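Thin, isoform D (Drosophila melanogaster, PDB 6XG7) probably works as a zinc-binding ubiquitin-protein transferase, represented here by its NHL-repeat region, a beta-propeller likely to serve in protein-protein interaction. Local coordinates at residues F33-R38 with H302-F307; F45-G50 with D298-R303; Q244-V249 with F260-S265. All blocks are in the same frame, centred on the assembly; numbering follows the deposited sequence. Where two conformers were deposited one is given.

In the fold
The NHL region is a six-bladed beta-propeller, and contacts 1 and 2 lie where the first strand and the first blade meet the last blade. In contact 1 the early strand 33-36 joins the last strand, 303-306, and so completes the final blade. Contact 2, its centre about 8 Å from that of contact 1 and sharing His302 and Arg303, packs the loop leading into the first blade's strand 51-54 against the turn before strand 303-306. Together they close the ring. Contact 3 falls between their segments in sequence, within the blade before the last; its centre is about 24 Å from that of contact 1 and about 25 Å from that of contact 2. It joins neighbouring strands within one blade, whereas the other two join distant parts of the chain.

Contact 1: F33-R38 with H302-F307; sequences FQLGGR and HRVQVF
With chi1 at 62°, Phe33 sets CG between its backbone N and carbonyl carbon, folding the ring over Val306; Leu35, at 53°, likewise brings CD2 beside Val304. The Phe33 ring lays one face on the valine: CE1 comes 3.5 Å from Val306 CG2, and Val306 CB makes a CH-pi contact 4.0 Å from the ring centroid. Leu35 CD2 packs 3.9 Å from Val304 CB, so compact branched residues meet the larger side chains on this face. With an alanine here in place of Phe33, Val306 would probably lose its aromatic cover and a gap would open beside its methyls.

Gln34 points to the other face, where OE1 accepts a weak 2.8 Å bond from Arg303 NH1, the amide standing at 90° to the guanidinium. Gln31 also donates to OE1, while Arg303 is held more firmly by Asp298 and Gly276. Leu35 and Val304 exchange two backbone bonds, each 2.9 Å between N and O. Gly36 has backbone angles that call for glycine, and a CB would also strike His302 O. Beyond it, Arg38 CB sits over the His302 ring, 4.0 Å from its centroid.

Strand 33-36 is the outermost strand of the last propeller blade, antiparallel to 303-306, which separates it from 294-298: the N-terminal strand closes the ring in Velcro fashion.

Contact 2: F45-G50 with D298-R303; sequences FTWPRG and DRENHR
Trp47 and Arg299 bring their CA atoms within 4.8 Å where two irregular loops meet at the closure of the beta-propeller. Residues 298-303 form the turn of the hairpin between strands 294-298 and 303-306, with a G1 beta bulge that sets His302 and Arg303 together opposite Asp298. The one hydrogen bond between the loops runs from Trp47 N to His302 ND1, 3.0 Å long and nearly straight at 168°, with the donor in the imidazole plane.

That bond fixes the imidazole so that its edge meets the indole face in a tilted edge-to-face stack, planes at 58°; CE1 of His302 stands 3.2 Å above the plane of Trp47. A histidine suits the place because it offers an acceptor and a C-H edge together. Phe45 turns its ring edge to the same residue's backbone, CD2 lying 3.5 Å from His302 O. Arg299, bent at chi3 (63°), directs NH2 to Glu300 OE2 in a salt bridge, while its CD covers a face of the Arg49 guanidinium; Glu284 binds both arginines. The aliphatic part of Arg299 presses on the opposing loop, its CG 3.3 Å from Pro48 O, a buried carbonyl with no hydrogen-bonding partner in the model.

Contact 3: Q244-V249 with F260-S265; sequences QGYIFV and FNPDGS
Pro262 sits over the face of Tyr246, its CD 3.9 Å from the centroid of the phenol ring and almost exactly above the centre. The CH-pi contact exploits a proline's rigid row of methylenes and a broad aromatic surface. Tyr246 carries CG beside its backbone N (chi1 -72°), which swings the ring across to Asn261 as well as Pro262: CE2 lies 3.5 Å from Asn261 OD1. Past the ring, a water joins the polar ends, 2.8 Å from Tyr246 OH and donating to Asn261 OD1 at 2.6 Å. A second water donates to both Gly245 O and Pro262 O. Gly245 has a positive phi that strongly favours glycine, and a CB there would also crowd Pro262.

These residues lie at the open end of an antiparallel hairpin, strands 247-251 and 256-260, away from the turn that links its two strands, within one propeller blade. Ile247 and Phe260 are a hydrogen-bonded pair: Ile247 N reaches Phe260 O at 3.0 Å, and Phe260 N returns to Ile247 O at 2.8 Å. Their side chains share a face of the sheet with Val249, whose CG2 lies 4.0 Å from Phe260 CE1; Ile247 and Val249 also touch strand 209-214. From Asn261 to Gly264 the chain makes a type I turn toward strand 266-273. Just after it, Ser265 gives both its N-H and its OG to Asp263 OD1, the first bond forming an Asx turn, and Asn261 ND2 donates to that same OG over 2.9 Å.

Contact 1: F33-R38 with H302-F307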
loop_
_atom_site.group_PDB
_atom_site.type_symbol
_atom_site.label_atom_id
_atom_site.label_comp_id
_atom_site.label_asym_id
_atom_site.label_seq_id
_atom_site.Cartn_x
_atom_site.Cartn_y
_atom_site.Cartn_z
ATOM N N PHE A 33 -15.359 3.800 -11.945
ATOM C CA PHE A 33 -16.236 4.322 -10.909
ATOM C C PHE A 33 -15.364 4.833 -9.772
ATOM O O PHE A 33 -14.148 4.633 -9.751
ATOM C CB PHE A 33 -17.258 3.277 -10.430
ATOM C CG PHE A 33 -16.654 2.042 -9.804
ATOM C CD1 PHE A 33 -16.360 1.994 -8.449
ATOM C CD2 PHE A 33 -16.433 0.908 -10.569
ATOM C CE1 PHE A 33 -15.839 0.833 -7.878
ATOM C CE2 PHE A 33 -15.906 -0.242 -10.015
ATOM C CZ PHE A 33 -15.607 -0.284 -8.662
ATOM N N GLN A 34 -16.003 5.475 -8.809
ATOM C CA GLN A 34 -15.336 5.895 -7.591
ATOM C C GLN A 34 -16.257 5.631 -6.413
ATOM O O GLN A 34 -17.454 5.368 -6.575
ATOM C CB GLN A 34 -14.948 7.371 -7.649
ATOM C CG GLN A 34 -16.110 8.347 -7.720
ATOM C CD GLN A 34 -15.597 9.767 -7.688
ATOM O OE1 GLN A 34 -14.712 10.126 -8.451
ATOM N NE2 GLN A 34 -16.100 10.557 -6.768
ATOM N N LEU A 35 -15.678 5.694 -5.222
ATOM C CA LEU A 35 -16.441 5.545 -3.991
ATOM C C LEU A 35 -15.815 6.438 -2.937
ATOM O O LEU A 35 -14.652 6.827 -3.037
ATOM C CB LEU A 35 -16.501 4.095 -3.512
ATOM C CG LEU A 35 -15.161 3.373 -3.357
ATOM C CD1 LEU A 35 -15.204 2.218 -2.394
ATOM C CD2 LEU A 35 -14.676 2.826 -4.686
ATOM N N GLY A 36 -16.607 6.758 -1.919
ATOM C CA GLY A 36 -16.144 7.588 -0.830
ATOM C C GLY A 36 -16.836 8.932 -0.723
ATOM O O GLY A 36 -18.064 9.029 -0.852
ATOM N N GLY A 37 -16.060 9.974 -0.481
ATOM C CA GLY A 37 -16.571 11.277 -0.096
ATOM C C GLY A 37 -16.393 11.477 1.396
ATOM O O GLY A 37 -16.463 10.529 2.183
ATOM N N ARG A 38 -16.128 12.722 1.802
ATOM C CA ARG A 38 -15.761 12.953 3.194
ATOM C C ARG A 38 -16.896 12.602 4.152
ATOM O O ARG A 38 -18.053 12.983 3.953
ATOM C CB ARG A 38 -15.308 14.396 3.463
ATOM C CG ARG A 38 -14.871 14.546 4.937
ATOM C CD ARG A 38 -14.220 15.861 5.340
ATOM N NE ARG A 38 -14.040 15.883 6.799
ATOM C CZ ARG A 38 -13.491 16.882 7.486
ATOM N NH1 ARG A 38 -13.053 17.968 6.858
ATOM N NH2 ARG A 38 -13.384 16.797 8.809
ATOM N N HIS A 302 -10.738 12.276 -0.529
ATOM C CA HIS A 302 -11.480 11.350 0.324
ATOM C C HIS A 302 -12.171 10.269 -0.490
ATOM O O HIS A 302 -13.319 9.907 -0.220
ATOM C CB HIS A 302 -12.497 12.093 1.186
ATOM C CG HIS A 302 -11.899 13.181 2.003
ATOM N ND1 HIS A 302 -11.224 12.943 3.177
ATOM C CD2 HIS A 302 -11.877 14.519 1.814
ATOM C CE1 HIS A 302 -10.815 14.095 3.681
ATOM N NE2 HIS A 302 -11.200 15.065 2.871
ATOM N N ARG A 303 -11.477 9.738 -1.496
ATOM C CA ARG A 303 -12.138 8.803 -2.393
ATOM C C ARG A 303 -11.161 7.740 -2.872
ATOM O O ARG A 303 -9.941 7.892 -2.790
ATOM C CB ARG A 303 -12.770 9.501 -3.604
ATOM C CG ARG A 303 -11.746 10.143 -4.540
ATOM C CD ARG A 303 -12.422 10.832 -5.733
ATOM N NE ARG A 303 -11.443 11.598 -6.496
ATOM C CZ ARG A 303 -11.742 12.321 -7.576
ATOM N NH1 ARG A 303 -12.980 12.331 -8.050
ATOM N NH2 ARG A 303 -10.818 13.027 -8.191
ATOM N N VAL A 304 -11.743 6.655 -3.370
ATOM C CA VAL A 304 -11.047 5.601 -4.086
ATOM C C VAL A 304 -11.597 5.610 -5.502
ATOM O O VAL A 304 -12.814 5.657 -5.698
ATOM C CB VAL A 304 -11.272 4.230 -3.425
ATOM C CG1 VAL A 304 -10.731 3.127 -4.334
ATOM C CG2 VAL A 304 -10.610 4.208 -2.040
ATOM N N GLN A 305 -10.699 5.599 -6.481
ATOM C CA GLN A 305 -11.067 5.541 -7.889
ATOM C C GLN A 305 -10.562 4.234 -8.477
ATOM O O GLN A 305 -9.478 3.763 -8.123
ATOM C CB GLN A 305 -10.461 6.715 -8.648
ATOM C CG GLN A 305 -11.011 8.053 -8.185
ATOM C CD GLN A 305 -10.003 9.162 -8.297
ATOM O OE1 GLN A 305 -9.150 9.317 -7.428
ATOM N NE2 GLN A 305 -10.086 9.945 -9.370
ATOM N N VAL A 306 -11.361 3.650 -9.371
ATOM C CA VAL A 306 -11.082 2.358 -9.981
ATOM C C VAL A 306 -10.981 2.562 -11.486
ATOM O O VAL A 306 -11.866 3.181 -12.085
ATOM C CB VAL A 306 -12.182 1.340 -9.630
ATOM C CG1 VAL A 306 -11.836 -0.048 -10.164
ATOM C CG2 VAL A 306 -12.380 1.308 -8.104
ATOM N N PHE A 307 -9.914 2.023 -12.092
ATOM C CA PHE A 307 -9.602 2.244 -13.503
ATOM C C PHE A 307 -9.417 0.972 -14.295
ATOM O O PHE A 307 -9.758 0.945 -15.480
ATOM C CB PHE A 307 -8.288 3.015 -13.642
ATOM C CG PHE A 307 -8.322 4.388 -13.073
ATOM C CD1 PHE A 307 -8.062 4.607 -11.730
ATOM C CD2 PHE A 307 -8.634 5.471 -13.880
ATOM C CE1 PHE A 307 -8.109 5.892 -11.201
ATOM C CE2 PHE A 307 -8.677 6.749 -13.355
ATOM C CZ PHE A 307 -8.411 6.961 -12.020
ATOM O OXT PHE A 307 -8.877 -0.019 -13.799
#

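Contact 2: F45-G50 with D298-R303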
loop_
_atom_site.group_PDB
_atom_site.type_symbol
_atom_site.label_atom_id
_atom_site.label_comp_id
_atom_site.label_asym_id
_atom_site.label_seq_id
_atom_site.Cartn_x
_atom_site.Cartn_y
_atom_site.Cartn_z
ATOM N N PHE A 45 -15.265 8.269 3.607
ATOM C CA PHE A 45 -13.897 8.183 4.099
ATOM C C PHE A 45 -13.473 9.538 4.636
ATOM O O PHE A 45 -13.991 10.581 4.229
ATOM C CB PHE A 45 -12.885 7.829 2.994
ATOM C CG PHE A 45 -13.203 6.568 2.238
ATOM C CD1 PHE A 45 -13.491 5.391 2.886
ATOM C CD2 PHE A 45 -13.198 6.578 0.853
ATOM C CE1 PHE A 45 -13.777 4.251 2.165
ATOM C CE2 PHE A 45 -13.481 5.441 0.136
ATOM C CZ PHE A 45 -13.772 4.281 0.793
ATOM N N THR A 46 -12.499 9.526 5.533
ATOM C CA THR A 46 -11.827 10.754 5.939
ATOM C C THR A 46 -10.336 10.461 5.879
ATOM O O THR A 46 -9.809 9.722 6.718
ATOM C CB THR A 46 -12.282 11.265 7.303
ATOM O OG1 THR A 46 -13.717 11.402 7.320
ATOM C CG2 THR A 46 -11.665 12.629 7.551
ATOM N N TRP A 47 -9.685 10.989 4.848
ATOM C CA TRP A 47 -8.258 10.817 4.606
ATOM C C TRP A 47 -7.859 9.350 4.542
ATOM O O TRP A 47 -7.010 8.885 5.311
ATOM C CB TRP A 47 -7.412 11.628 5.596
ATOM C CG TRP A 47 -7.694 13.125 5.390
ATOM C CD1 TRP A 47 -7.395 13.874 4.274
ATOM C CD2 TRP A 47 -8.371 14.020 6.291
ATOM N NE1 TRP A 47 -7.825 15.178 4.444
ATOM C CE2 TRP A 47 -8.426 15.290 5.668
ATOM C CE3 TRP A 47 -8.917 13.878 7.571
ATOM C CZ2 TRP A 47 -9.024 16.389 6.274
ATOM C CZ3 TRP A 47 -9.504 14.973 8.170
ATOM C CH2 TRP A 47 -9.565 16.204 7.517
ATOM N N PRO A 48 -8.429 8.600 3.612
ATOM C CA PRO A 48 -8.029 7.199 3.437
ATOM C C PRO A 48 -6.590 7.084 2.957
ATOM O O PRO A 48 -6.066 7.963 2.269
ATOM C CB PRO A 48 -9.002 6.701 2.362
ATOM C CG PRO A 48 -9.310 7.920 1.550
ATOM C CD PRO A 48 -9.290 9.078 2.513
ATOM N N ARG A 49 -5.957 5.968 3.319
ATOM C CA ARG A 49 -4.542 5.771 3.022
ATOM C C ARG A 49 -4.314 4.457 2.296
ATOM O O ARG A 49 -4.361 4.418 1.060
ATOM C CB ARG A 49 -3.703 5.946 4.291
ATOM C CG ARG A 49 -3.785 7.379 4.817
ATOM C CD ARG A 49 -2.679 7.695 5.784
ATOM N NE ARG A 49 -2.892 8.957 6.494
ATOM C CZ ARG A 49 -2.296 10.118 6.212
ATOM N NH1 ARG A 49 -1.430 10.227 5.203
ATOM N NH2 ARG A 49 -2.580 11.187 6.952
ATOM N N GLY A 50 -4.067 3.380 3.039
ATOM C CA GLY A 50 -3.809 2.105 2.414
ATOM C C GLY A 50 -5.032 1.520 1.736
ATOM O O GLY A 50 -6.178 1.788 2.091
ATOM N N ASP A 298 -7.194 8.398 -3.259
ATOM C CA ASP A 298 -6.973 9.831 -3.485
ATOM C C ASP A 298 -7.323 10.509 -2.161
ATOM O O ASP A 298 -8.454 10.922 -1.937
ATOM C CB ASP A 298 -7.900 10.260 -4.683
ATOM C CG ASP A 298 -7.676 11.687 -5.154
ATOM O OD1 ASP A 298 -6.679 12.316 -4.774
ATOM O OD2 ASP A 298 -8.536 12.159 -5.930
ATOM N N ARG A 299 -6.341 10.547 -1.246
ATOM C CA ARG A 299 -6.603 10.918 0.145
ATOM C C ARG A 299 -7.232 12.304 0.259
ATOM O O ARG A 299 -8.149 12.512 1.048
ATOM C CB ARG A 299 -5.295 10.886 0.942
ATOM C CG ARG A 299 -5.429 11.181 2.445
ATOM C CD ARG A 299 -4.114 11.725 3.054
ATOM N NE ARG A 299 -3.772 13.013 2.442
ATOM C CZ ARG A 299 -2.794 13.217 1.554
ATOM N NH1 ARG A 299 -1.979 12.240 1.186
ATOM N NH2 ARG A 299 -2.623 14.424 1.032
ATOM N N GLU A 300 -6.715 13.271 -0.489
ATOM C CA GLU A 300 -7.160 14.657 -0.376
ATOM C C GLU A 300 -8.594 14.850 -0.874
ATOM O O GLU A 300 -9.291 15.770 -0.424
ATOM C CB GLU A 300 -6.154 15.509 -1.148
ATOM C CG GLU A 300 -5.958 16.916 -0.697
ATOM C CD GLU A 300 -5.505 17.063 0.753
ATOM O OE1 GLU A 300 -6.085 17.924 1.421
ATOM O OE2 GLU A 300 -4.576 16.356 1.219
ATOM N N ASN A 301 -9.061 14.001 -1.786
ATOM C CA ASN A 301 -10.445 14.004 -2.237
ATOM C C ASN A 301 -11.295 12.950 -1.534
ATOM O O ASN A 301 -12.458 12.748 -1.901
ATOM C CB ASN A 301 -10.497 13.794 -3.748
ATOM C CG ASN A 301 -9.975 14.983 -4.511
ATOM O OD1 ASN A 301 -10.351 16.123 -4.227
ATOM N ND2 ASN A 301 -9.087 14.735 -5.474
ATOM N N HIS A 302 -10.738 12.276 -0.529
ATOM C CA HIS A 302 -11.480 11.350 0.324
ATOM C C HIS A 302 -12.171 10.269 -0.490
ATOM O O HIS A 302 -13.319 9.907 -0.220
ATOM C CB HIS A 302 -12.497 12.093 1.186
ATOM C CG HIS A 302 -11.899 13.181 2.003
ATOM N ND1 HIS A 302 -11.224 12.943 3.177
ATOM C CD2 HIS A 302 -11.877 14.519 1.814
ATOM C CE1 HIS A 302 -10.815 14.095 3.681
ATOM N NE2 HIS A 302 -11.200 15.065 2.871
ATOM N N ARG A 303 -11.477 9.738 -1.496
ATOM C CA ARG A 303 -12.138 8.803 -2.393
ATOM C C ARG A 303 -11.161 7.740 -2.872
ATOM O O ARG A 303 -9.941 7.892 -2.790
ATOM C CB ARG A 303 -12.770 9.501 -3.604
ATOM C CG ARG A 303 -11.746 10.143 -4.540
ATOM C CD ARG A 303 -12.422 10.832 -5.733
ATOM N NE ARG A 303 -11.443 11.598 -6.496
ATOM C CZ ARG A 303 -11.742 12.321 -7.576
ATOM N NH1 ARG A 303 -12.980 12.331 -8.050
ATOM N NH2 ARG A 303 -10.818 13.027 -8.191
#

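Contact 3: Q244-V249 with F260-S265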
loop_
_atom_site.group_PDB
_atom_site.type_symbol
_atom_site.label_atom_id
_atom_site.label_comp_id
_atom_site.label_asym_id
_atom_site.label_seq_id
_atom_site.Cartn_x
_atom_site.Cartn_y
_atom_site.Cartn_z
ATOM N N GLN A 244 2.125 -11.205 -12.752
ATOM C CA GLN A 244 3.247 -11.367 -13.662
ATOM C C GLN A 244 4.399 -10.429 -13.359
ATOM O O GLN A 244 5.430 -10.499 -14.032
ATOM C CB GLN A 244 2.796 -11.165 -15.101
ATOM C CG GLN A 244 1.828 -12.244 -15.546
ATOM C CD GLN A 244 1.337 -12.020 -16.941
ATOM O OE1 GLN A 244 0.355 -11.312 -17.156
ATOM N NE2 GLN A 244 2.026 -12.598 -17.911
ATOM N N GLY A 245 4.245 -9.545 -12.390
ATOM C CA GLY A 245 5.320 -8.664 -12.017
ATOM C C GLY A 245 5.214 -7.241 -12.509
ATOM O O GLY A 245 6.129 -6.458 -12.249
ATOM N N TYR A 246 4.135 -6.870 -13.197
ATOM C CA TYR A 246 3.937 -5.463 -13.535
ATOM C C TYR A 246 3.827 -4.671 -12.236
ATOM O O TYR A 246 3.234 -5.134 -11.258
ATOM C CB TYR A 246 2.677 -5.260 -14.385
ATOM C CG TYR A 246 2.784 -5.754 -15.814
ATOM C CD1 TYR A 246 2.472 -7.062 -16.139
ATOM C CD2 TYR A 246 3.184 -4.914 -16.839
ATOM C CE1 TYR A 246 2.563 -7.524 -17.446
ATOM C CE2 TYR A 246 3.289 -5.370 -18.134
ATOM C CZ TYR A 246 2.973 -6.677 -18.434
ATOM O OH TYR A 246 3.065 -7.132 -19.732
ATOM N N ILE A 247 4.407 -3.474 -12.235
ATOM C CA ILE A 247 4.521 -2.636 -11.045
ATOM C C ILE A 247 3.720 -1.357 -11.252
ATOM O O ILE A 247 3.820 -0.717 -12.306
ATOM C CB ILE A 247 5.988 -2.302 -10.725
ATOM C CG1 ILE A 247 6.789 -3.585 -10.480
ATOM C CG2 ILE A 247 6.093 -1.397 -9.511
ATOM C CD1 ILE A 247 8.301 -3.374 -10.396
ATOM N N PHE A 248 2.938 -0.992 -10.239
ATOM C CA PHE A 248 2.052 0.159 -10.260
ATOM C C PHE A 248 2.493 1.097 -9.155
ATOM O O PHE A 248 2.655 0.669 -8.012
ATOM C CB PHE A 248 0.609 -0.275 -10.020
ATOM C CG PHE A 248 0.145 -1.319 -10.984
ATOM C CD1 PHE A 248 0.493 -2.643 -10.796
ATOM C CD2 PHE A 248 -0.550 -0.978 -12.126
ATOM C CE1 PHE A 248 0.112 -3.601 -11.688
ATOM C CE2 PHE A 248 -0.934 -1.938 -13.027
ATOM C CZ PHE A 248 -0.589 -3.252 -12.809
ATOM N N VAL A 249 2.692 2.367 -9.497
ATOM C CA VAL A 249 3.183 3.346 -8.537
ATOM C C VAL A 249 2.232 4.530 -8.500
ATOM O O VAL A 249 1.950 5.142 -9.540
ATOM C CB VAL A 249 4.610 3.828 -8.868
ATOM C CG1 VAL A 249 5.085 4.819 -7.838
ATOM C CG2 VAL A 249 5.588 2.661 -8.938
ATOM N N PHE A 260 4.807 -0.027 -14.827
ATOM C CA PHE A 260 6.084 -0.504 -15.337
ATOM C C PHE A 260 5.965 -1.972 -15.699
ATOM O O PHE A 260 5.251 -2.730 -15.028
ATOM C CB PHE A 260 7.179 -0.322 -14.275
ATOM C CG PHE A 260 7.396 1.113 -13.925
ATOM C CD1 PHE A 260 6.588 1.736 -12.987
ATOM C CD2 PHE A 260 8.356 1.861 -14.588
ATOM C CE1 PHE A 260 6.743 3.069 -12.701
ATOM C CE2 PHE A 260 8.511 3.202 -14.314
ATOM C CZ PHE A 260 7.696 3.813 -13.372
ATOM N N ASN A 261 6.659 -2.361 -16.767
ATOM C CA ASN A 261 6.813 -3.763 -17.090
ATOM C C ASN A 261 7.589 -4.459 -15.976
ATOM O O ASN A 261 8.247 -3.801 -15.172
ATOM C CB ASN A 261 7.573 -3.892 -18.401
ATOM C CG ASN A 261 6.846 -3.236 -19.545
ATOM O OD1 ASN A 261 5.727 -3.628 -19.879
ATOM N ND2 ASN A 261 7.465 -2.222 -20.147
ATOM N N PRO A 262 7.538 -5.797 -15.916
ATOM C CA PRO A 262 8.224 -6.488 -14.814
ATOM C C PRO A 262 9.713 -6.207 -14.754
ATOM O O PRO A 262 10.286 -6.241 -13.658
ATOM C CB PRO A 262 7.907 -7.971 -15.058
ATOM C CG PRO A 262 6.614 -7.940 -15.790
ATOM C CD PRO A 262 6.703 -6.724 -16.695
ATOM N N ASP A 263 10.346 -5.890 -15.884
ATOM C CA ASP A 263 11.768 -5.553 -15.888
ATOM C C ASP A 263 12.055 -4.117 -15.447
ATOM O O ASP A 263 13.210 -3.684 -15.526
ATOM C CB ASP A 263 12.395 -5.824 -17.260
ATOM C CG ASP A 263 11.858 -4.927 -18.357
ATOM O OD1 ASP A 263 11.141 -3.956 -18.058
ATOM O OD2 ASP A 263 12.181 -5.196 -19.542
ATOM N N GLY A 264 11.047 -3.381 -14.986
ATOM C CA GLY A 264 11.237 -2.029 -14.509
ATOM C C GLY A 264 11.130 -0.943 -15.557
ATOM O O GLY A 264 11.221 0.242 -15.207
ATOM N N SER A 265 10.939 -1.291 -16.825
ATOM C CA SER A 265 10.846 -0.264 -17.851
ATOM C C SER A 265 9.448 0.347 -17.861
ATOM O O SER A 265 8.452 -0.319 -17.573
ATOM C CB SER A 265 11.206 -0.830 -19.228
ATOM O OG SER A 265 10.320 -1.848 -19.649
HETATM O O HOH W 1 8.644 -7.223 -11.417
HETATM O O HOH W 2 5.295 -5.993 -20.915
#